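Local coordinates for glycoside Hydrolase (Bacteroides uniformis, PDB 5T99), which probably hydrolyses terminal beta-galactosidic bonds of agarose-derived oligosaccharides, being a family 2 glycoside hydrolase that binds a galactose-like iminosugar in its pocket, at residues Pro352-Leu357 and Ile400-Asn405; Val366-Ala371 and Ser408-Ser413. One frame throughout, in Å; residues are numbered along the deposited sequence.

Interaction 1 (Pro352-Leu357 and Ile400-Asn405). With EDO (1,2-ethanediol), chain J; EDO (1,2-ethanediol), chain K.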
loop_
_atom_site.group_PDB
_atom_site.type_symbol
_atom_site.label_atom_id
_atom_site.label_comp_id
_atom_site.label_asym_id
_atom_site.label_seq_id
_atom_site.Cartn_x
_atom_site.Cartn_y
_atom_site.Cartn_z
ATOM N N PRO A 352 -3.666 5.495 -3.318
ATOM C CA PRO A 352 -4.034 4.190 -2.797
ATOM C C PRO A 352 -5.494 4.180 -2.373
ATOM O O PRO A 352 -6.218 5.154 -2.582
ATOM C CB PRO A 352 -3.117 4.049 -1.595
ATOM C CG PRO A 352 -3.010 5.441 -1.076
ATOM C CD PRO A 352 -3.087 6.349 -2.262
ATOM N N SER A 353 -5.936 3.077 -1.796
ATOM C CA SER A 353 -7.289 2.996 -1.262
ATOM C C SER A 353 -7.342 3.808 0.033
ATOM O O SER A 353 -6.303 4.004 0.674
ATOM C CB SER A 353 -7.637 1.551 -0.968
ATOM O OG SER A 353 -6.788 1.073 0.039
ATOM N N PRO A 354 -8.532 4.296 0.420
ATOM C CA PRO A 354 -8.639 4.930 1.742
ATOM C C PRO A 354 -8.211 3.998 2.883
ATOM O O PRO A 354 -7.536 4.433 3.819
ATOM C CB PRO A 354 -10.128 5.270 1.854
ATOM C CG PRO A 354 -10.606 5.373 0.438
ATOM C CD PRO A 354 -9.803 4.363 -0.324
ATOM N N GLU A 355 -8.566 2.719 2.767
ATOM C CA GLU A 355 -8.273 1.721 3.804
ATOM C C GLU A 355 -6.774 1.606 4.037
ATOM O O GLU A 355 -6.312 1.535 5.189
ATOM C CB GLU A 355 -8.868 0.345 3.446
ATOM C CG GLU A 355 -10.394 0.245 3.594
ATOM C CD GLU A 355 -11.170 0.939 2.483
ATOM O OE1 GLU A 355 -10.595 1.160 1.381
ATOM O OE2 GLU A 355 -12.357 1.277 2.718
ATOM N N PHE A 356 -6.013 1.620 2.946
ATOM C CA PHE A 356 -4.560 1.563 3.048
ATOM C C PHE A 356 -4.033 2.723 3.899
ATOM O O PHE A 356 -3.190 2.523 4.765
ATOM C CB PHE A 356 -3.926 1.568 1.652
ATOM C CG PHE A 356 -2.423 1.534 1.671
ATOM C CD1 PHE A 356 -1.754 0.332 1.773
ATOM C CD2 PHE A 356 -1.685 2.711 1.600
ATOM C CE1 PHE A 356 -0.367 0.285 1.817
ATOM C CE2 PHE A 356 -0.293 2.680 1.628
ATOM C CZ PHE A 356 0.364 1.459 1.751
ATOM N N LEU A 357 -4.553 3.929 3.650
ATOM C CA LEU A 357 -4.147 5.135 4.396
ATOM C C LEU A 357 -4.633 5.126 5.837
ATOM O O LEU A 357 -3.923 5.617 6.719
ATOM C CB LEU A 357 -4.599 6.418 3.685
ATOM C CG LEU A 357 -3.927 6.626 2.322
ATOM C CD1 LEU A 357 -4.543 7.798 1.595
ATOM C CD2 LEU A 357 -2.423 6.827 2.444
ATOM N N ILE A 400 -6.624 15.274 -3.001
ATOM C CA ILE A 400 -6.302 16.096 -1.837
ATOM C C ILE A 400 -7.525 16.248 -0.920
ATOM O O ILE A 400 -7.392 16.164 0.296
ATOM C CB ILE A 400 -5.705 17.446 -2.270
ATOM C CG1 ILE A 400 -4.326 17.202 -2.894
ATOM C CG2 ILE A 400 -5.592 18.407 -1.090
ATOM C CD1 ILE A 400 -3.767 18.384 -3.646
ATOM N N MET A 401 -8.705 16.415 -1.512
ATOM C CA MET A 401 -9.950 16.496 -0.747
ATOM C C MET A 401 -10.226 15.195 0.030
ATOM O O MET A 401 -10.659 15.232 1.188
ATOM C CB MET A 401 -11.135 16.800 -1.672
ATOM C CG MET A 401 -11.095 18.155 -2.359
ATOM S SD MET A 401 -11.380 19.505 -1.225
ATOM C CE MET A 401 -13.176 19.429 -1.160
ATOM N N ARG A 402 -9.945 14.059 -0.609
ATOM C CA ARG A 402 -10.108 12.741 0.003
ATOM C C ARG A 402 -9.129 12.511 1.148
ATOM O O ARG A 402 -9.529 11.994 2.196
ATOM C CB ARG A 402 -9.908 11.637 -1.057
ATOM C CG ARG A 402 -10.329 10.227 -0.653
ATOM C CD ARG A 402 -9.885 9.161 -1.660
ATOM N NE ARG A 402 -8.448 8.921 -1.584
ATOM C CZ ARG A 402 -7.799 7.869 -2.090
ATOM N NH1 ARG A 402 -8.437 6.893 -2.754
ATOM N NH2 ARG A 402 -6.483 7.785 -1.917
ATOM N N ASP A 403 -7.861 12.884 0.951
ATOM C CA ASP A 403 -6.786 12.455 1.859
ATOM C C ASP A 403 -6.195 13.510 2.807
ATOM O O ASP A 403 -5.350 13.167 3.625
ATOM C CB ASP A 403 -5.636 11.821 1.056
ATOM C CG ASP A 403 -6.051 10.566 0.327
ATOM O OD1 ASP A 403 -7.188 10.091 0.562
ATOM O OD2 ASP A 403 -5.238 10.057 -0.487
ATOM N N ARG A 404 -6.645 14.762 2.733
ATOM C CA ARG A 404 -6.011 15.839 3.506
ATOM C C ARG A 404 -6.296 15.832 5.017
ATOM O O ARG A 404 -5.854 16.742 5.714
ATOM C CB ARG A 404 -6.360 17.210 2.929
ATOM C CG ARG A 404 -7.835 17.595 3.010
ATOM C CD ARG A 404 -8.050 18.866 2.230
ATOM N NE ARG A 404 -9.428 19.317 2.232
ATOM C CZ ARG A 404 -9.828 20.517 1.806
ATOM N NH1 ARG A 404 -8.951 21.411 1.339
ATOM N NH2 ARG A 404 -11.125 20.837 1.848
ATOM N N ASN A 405 -7.047 14.847 5.503
ATOM C CA ASN A 405 -7.201 14.615 6.937
ATOM C C ASN A 405 -6.358 13.480 7.503
ATOM O O ASN A 405 -6.253 13.370 8.726
ATOM C CB ASN A 405 -8.667 14.373 7.267
ATOM C CG ASN A 405 -9.533 15.526 6.838
ATOM O OD1 ASN A 405 -9.198 16.679 7.117
ATOM N ND2 ASN A 405 -10.640 15.241 6.144
HETATM C C1 EDO J . -4.173 16.620 9.552
HETATM O O1 EDO J . -4.959 17.196 8.476
HETATM C C2 EDO J . -5.036 16.092 10.704
HETATM O O2 EDO J . -4.917 14.664 10.882
HETATM C C1 EDO K . -11.395 25.057 1.296
HETATM O O1 EDO K . -11.553 26.445 1.625
HETATM C C2 EDO K . -10.073 24.772 0.593
HETATM O O2 EDO K . -10.274 23.913 -0.538
#
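Arg402 reaches from the C-terminal turn of helix 388-403 to the backbone carbonyl of Pro352, just before helix 354-363 begins, so that the contact joins two of the helices on the outside of the TIM barrel. Its two end nitrogens both grip that oxygen: NH1 lies 2.8 Å from Pro352 O and almost in line with the carbonyl, while NH2, at 2.7 Å from Pro352 O, comes in tilted from the carbonyl plane. The side-on edge of the same guanidinium pairs with the neighbouring carboxylate, NE with Asp403 OD1 at 2.7 Å and NH2 with the syn lone pair of Asp403 OD2 in a nearly straight bond. Arginine suits the place because one flat group serves a carbonyl and a carboxylate at once, Pro352 O and Asp403 OD2 near its plane, Asp403 OD1 tilted from it; the bend at chi3 (73°) turns it to do so. The tight part is buried: CD1 of Leu357 presses across the Asp403 carboxylate, 3.1 Å from Asp403 OD2, and Pro352 CD packs 3.7 Å from Arg402 NH2. Toward solvent lie Pro354 and Arg402, both partly exposed; the proline crosses the arginine at about a right angle, its N over one guanidinium face. At the start of helix 354-363 the buried Ser353 is the N-cap, its OG accepting from Phe356 N. Arg402 probably offsets much of the charge of Asp403, which also lies close to the carboxylate of Asp369, and its remaining N-H groups fix the start of the other helix by polar bonds, with little apolar packing between the two.

Interaction 2 (Val366-Ala371 and Ser408-Ser413)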
loop_
_atom_site.group_PDB
_atom_site.type_symbol
_atom_site.label_atom_id
_atom_site.label_comp_id
_atom_site.label_asym_id
_atom_site.label_seq_id
_atom_site.Cartn_x
_atom_site.Cartn_y
_atom_site.Cartn_z
ATOM N N VAL A 366 4.611 7.454 7.779
ATOM C CA VAL A 366 4.433 8.682 7.010
ATOM C C VAL A 366 4.331 8.315 5.541
ATOM O O VAL A 366 4.964 7.355 5.097
ATOM C CB VAL A 366 5.499 9.760 7.315
ATOM C CG1 VAL A 366 5.328 10.232 8.752
ATOM C CG2 VAL A 366 6.929 9.288 7.078
ATOM N N VAL A 367 3.512 9.058 4.798
ATOM C CA VAL A 367 3.154 8.718 3.434
ATOM C C VAL A 367 3.344 9.875 2.437
ATOM O O VAL A 367 2.927 11.007 2.693
ATOM C CB VAL A 367 1.699 8.226 3.361
ATOM C CG1 VAL A 367 1.296 7.919 1.922
ATOM C CG2 VAL A 367 1.508 6.992 4.240
ATOM N N LEU A 368 3.966 9.552 1.297
ATOM C CA LEU A 368 3.994 10.401 0.114
ATOM C C LEU A 368 2.882 9.919 -0.810
ATOM O O LEU A 368 2.968 8.830 -1.379
ATOM C CB LEU A 368 5.343 10.310 -0.589
ATOM C CG LEU A 368 6.508 11.072 0.044
ATOM C CD1 LEU A 368 6.696 10.697 1.503
ATOM C CD2 LEU A 368 7.800 10.848 -0.739
ATOM N N ASP A 369 1.848 10.739 -0.955
ATOM C CA ASP A 369 0.604 10.365 -1.623
ATOM C C ASP A 369 0.712 10.864 -3.066
ATOM O O ASP A 369 0.687 12.086 -3.308
ATOM C CB ASP A 369 -0.539 11.039 -0.863
ATOM C CG ASP A 369 -1.895 10.413 -1.090
ATOM O OD1 ASP A 369 -2.060 9.547 -1.974
ATOM O OD2 ASP A 369 -2.830 10.841 -0.358
ATOM N N GLU A 370 0.874 9.935 -4.016
ATOM C CA GLU A 370 1.278 10.262 -5.397
ATOM C C GLU A 370 0.115 10.177 -6.386
ATOM O O GLU A 370 -0.626 9.210 -6.394
ATOM C CB GLU A 370 2.424 9.357 -5.849
ATOM C CG GLU A 370 3.058 9.760 -7.179
ATOM C CD GLU A 370 4.447 9.188 -7.372
ATOM O OE1 GLU A 370 4.567 7.994 -7.743
ATOM O OE2 GLU A 370 5.427 9.938 -7.146
ATOM N N ALA A 371 -0.026 11.189 -7.232
ATOM C CA ALA A 371 -1.211 11.328 -8.071
ATOM C C ALA A 371 -1.115 10.604 -9.418
ATOM O O ALA A 371 -2.070 9.927 -9.803
ATOM C CB ALA A 371 -1.511 12.808 -8.307
ATOM N N SER A 408 -1.023 10.412 8.486
ATOM C CA SER A 408 0.080 9.700 7.841
ATOM C C SER A 408 0.636 10.465 6.640
ATOM O O SER A 408 1.820 10.423 6.399
ATOM C CB SER A 408 -0.347 8.289 7.400
ATOM O OG SER A 408 -1.402 8.337 6.454
ATOM N N VAL A 409 -0.212 11.169 5.896
ATOM C CA VAL A 409 0.224 11.821 4.641
ATOM C C VAL A 409 1.042 13.068 4.962
ATOM O O VAL A 409 0.573 13.944 5.685
ATOM C CB VAL A 409 -0.968 12.199 3.730
ATOM C CG1 VAL A 409 -0.482 12.910 2.482
ATOM C CG2 VAL A 409 -1.744 10.950 3.355
ATOM N N ILE A 410 2.263 13.124 4.442
ATOM C CA ILE A 410 3.145 14.269 4.672
ATOM C C ILE A 410 3.548 15.023 3.419
ATOM O O ILE A 410 4.042 16.141 3.542
ATOM C CB ILE A 410 4.420 13.888 5.471
ATOM C CG1 ILE A 410 5.226 12.769 4.779
ATOM C CG2 ILE A 410 4.023 13.471 6.881
ATOM C CD1 ILE A 410 6.630 12.592 5.320
ATOM N N MET A 411 3.372 14.438 2.237
ATOM C CA MET A 411 3.638 15.136 0.988
ATOM C C MET A 411 2.607 14.769 -0.085
ATOM O O MET A 411 2.034 13.687 -0.056
ATOM C CB MET A 411 5.027 14.794 0.462
ATOM C CG MET A 411 6.176 14.944 1.441
ATOM S SD MET A 411 7.735 14.855 0.533
ATOM C CE MET A 411 8.923 14.511 1.829
ATOM N N TRP A 412 2.379 15.686 -1.018
ATOM C CA TRP A 412 1.629 15.420 -2.239
ATOM C C TRP A 412 2.629 15.290 -3.387
ATOM O O TRP A 412 3.251 16.276 -3.780
ATOM C CB TRP A 412 0.646 16.556 -2.536
ATOM C CG TRP A 412 -0.273 16.880 -1.410
ATOM C CD1 TRP A 412 -0.248 17.999 -0.638
ATOM C CD2 TRP A 412 -1.345 16.076 -0.915
ATOM N NE1 TRP A 412 -1.244 17.950 0.294
ATOM C CE2 TRP A 412 -1.933 16.779 0.150
ATOM C CE3 TRP A 412 -1.872 14.829 -1.277
ATOM C CZ2 TRP A 412 -3.028 16.279 0.869
ATOM C CZ3 TRP A 412 -2.960 14.329 -0.570
ATOM C CH2 TRP A 412 -3.526 15.052 0.494
ATOM N N SER A 413 2.813 14.076 -3.909
ATOM C CA SER A 413 3.718 13.864 -5.047
ATOM C C SER A 413 2.908 14.021 -6.335
ATOM O O SER A 413 1.977 13.250 -6.582
ATOM C CB SER A 413 4.384 12.491 -4.976
ATOM O OG SER A 413 5.365 12.329 -5.988
#
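Val367 and Val409 begin a parallel pairing of neighbouring TIM-barrel strands, part of a beta-alpha-beta unit, whose axes come within 4.6 Å at 26°, interrupted by a beta bulge at Ile410 that shifts the register by one before Leu368 meets Met411. At the bulge Val367 O takes a good bond from Ile410 N and a weak one from Met411 N; beyond it the parallel bonding continues as far as Ala371 N and Ser413 O. Leu368 and Met411 form the apolar part of one face, side by side, CG of Leu368 4.0 Å from SD of Met411. Val366 and Ile410, pointing along the sheet, touch separately at the bulge, Ile410 CD1 3.6 Å from Val366 CB. On the face shared by Asp369 and Trp412 the carboxylate runs alongside the indole, 29° from its plane, with Asp369 OD2 3.5 Å from Trp412 CZ3, while Val409 CG1 sits over the indole near its rim; Asp442 takes the indole N-H. At the C-terminal end of strand 366-370 Ser413 OG donates to the anti lone pair of Glu370 OE2 (2.7 Å), which also bridges to Arg346, while Glu370 OE1 accepts from the pocket residue His349. With alanine at Glu370, Arg346 would probably lose this counter-charge and the Ser413 hydroxyl its acceptor, and His349 would be freer to turn. Glutamate is long enough to join all three, a second-shell residue that probably orients His349 in the galacto-isofagomine pocket.

How the interactions relate
Both contacts belong to the barrel domain, their centres 9 Å apart, and their segments alternate along the chain: 352-357, 366-371, 400-405, 408-413. Helix 354-363 leads into strand 366-370, and helix 388-403 completes the beta-alpha-beta crossover to strand 409-416. Interaction 2 therefore forms part of the barrel wall, and interaction 1 joins two helices packed outside it. They touch where Asp403 OD2 approaches Asp369 OD2 at 2.5 Å, a spacing at which the two carboxylates probably share a proton, and where Ile400 packs on Trp412. Strand 409-416 ends at Asn416, with Glu417 next, both in the ligand pocket, so the C-terminal ends of the strands face the probable active site.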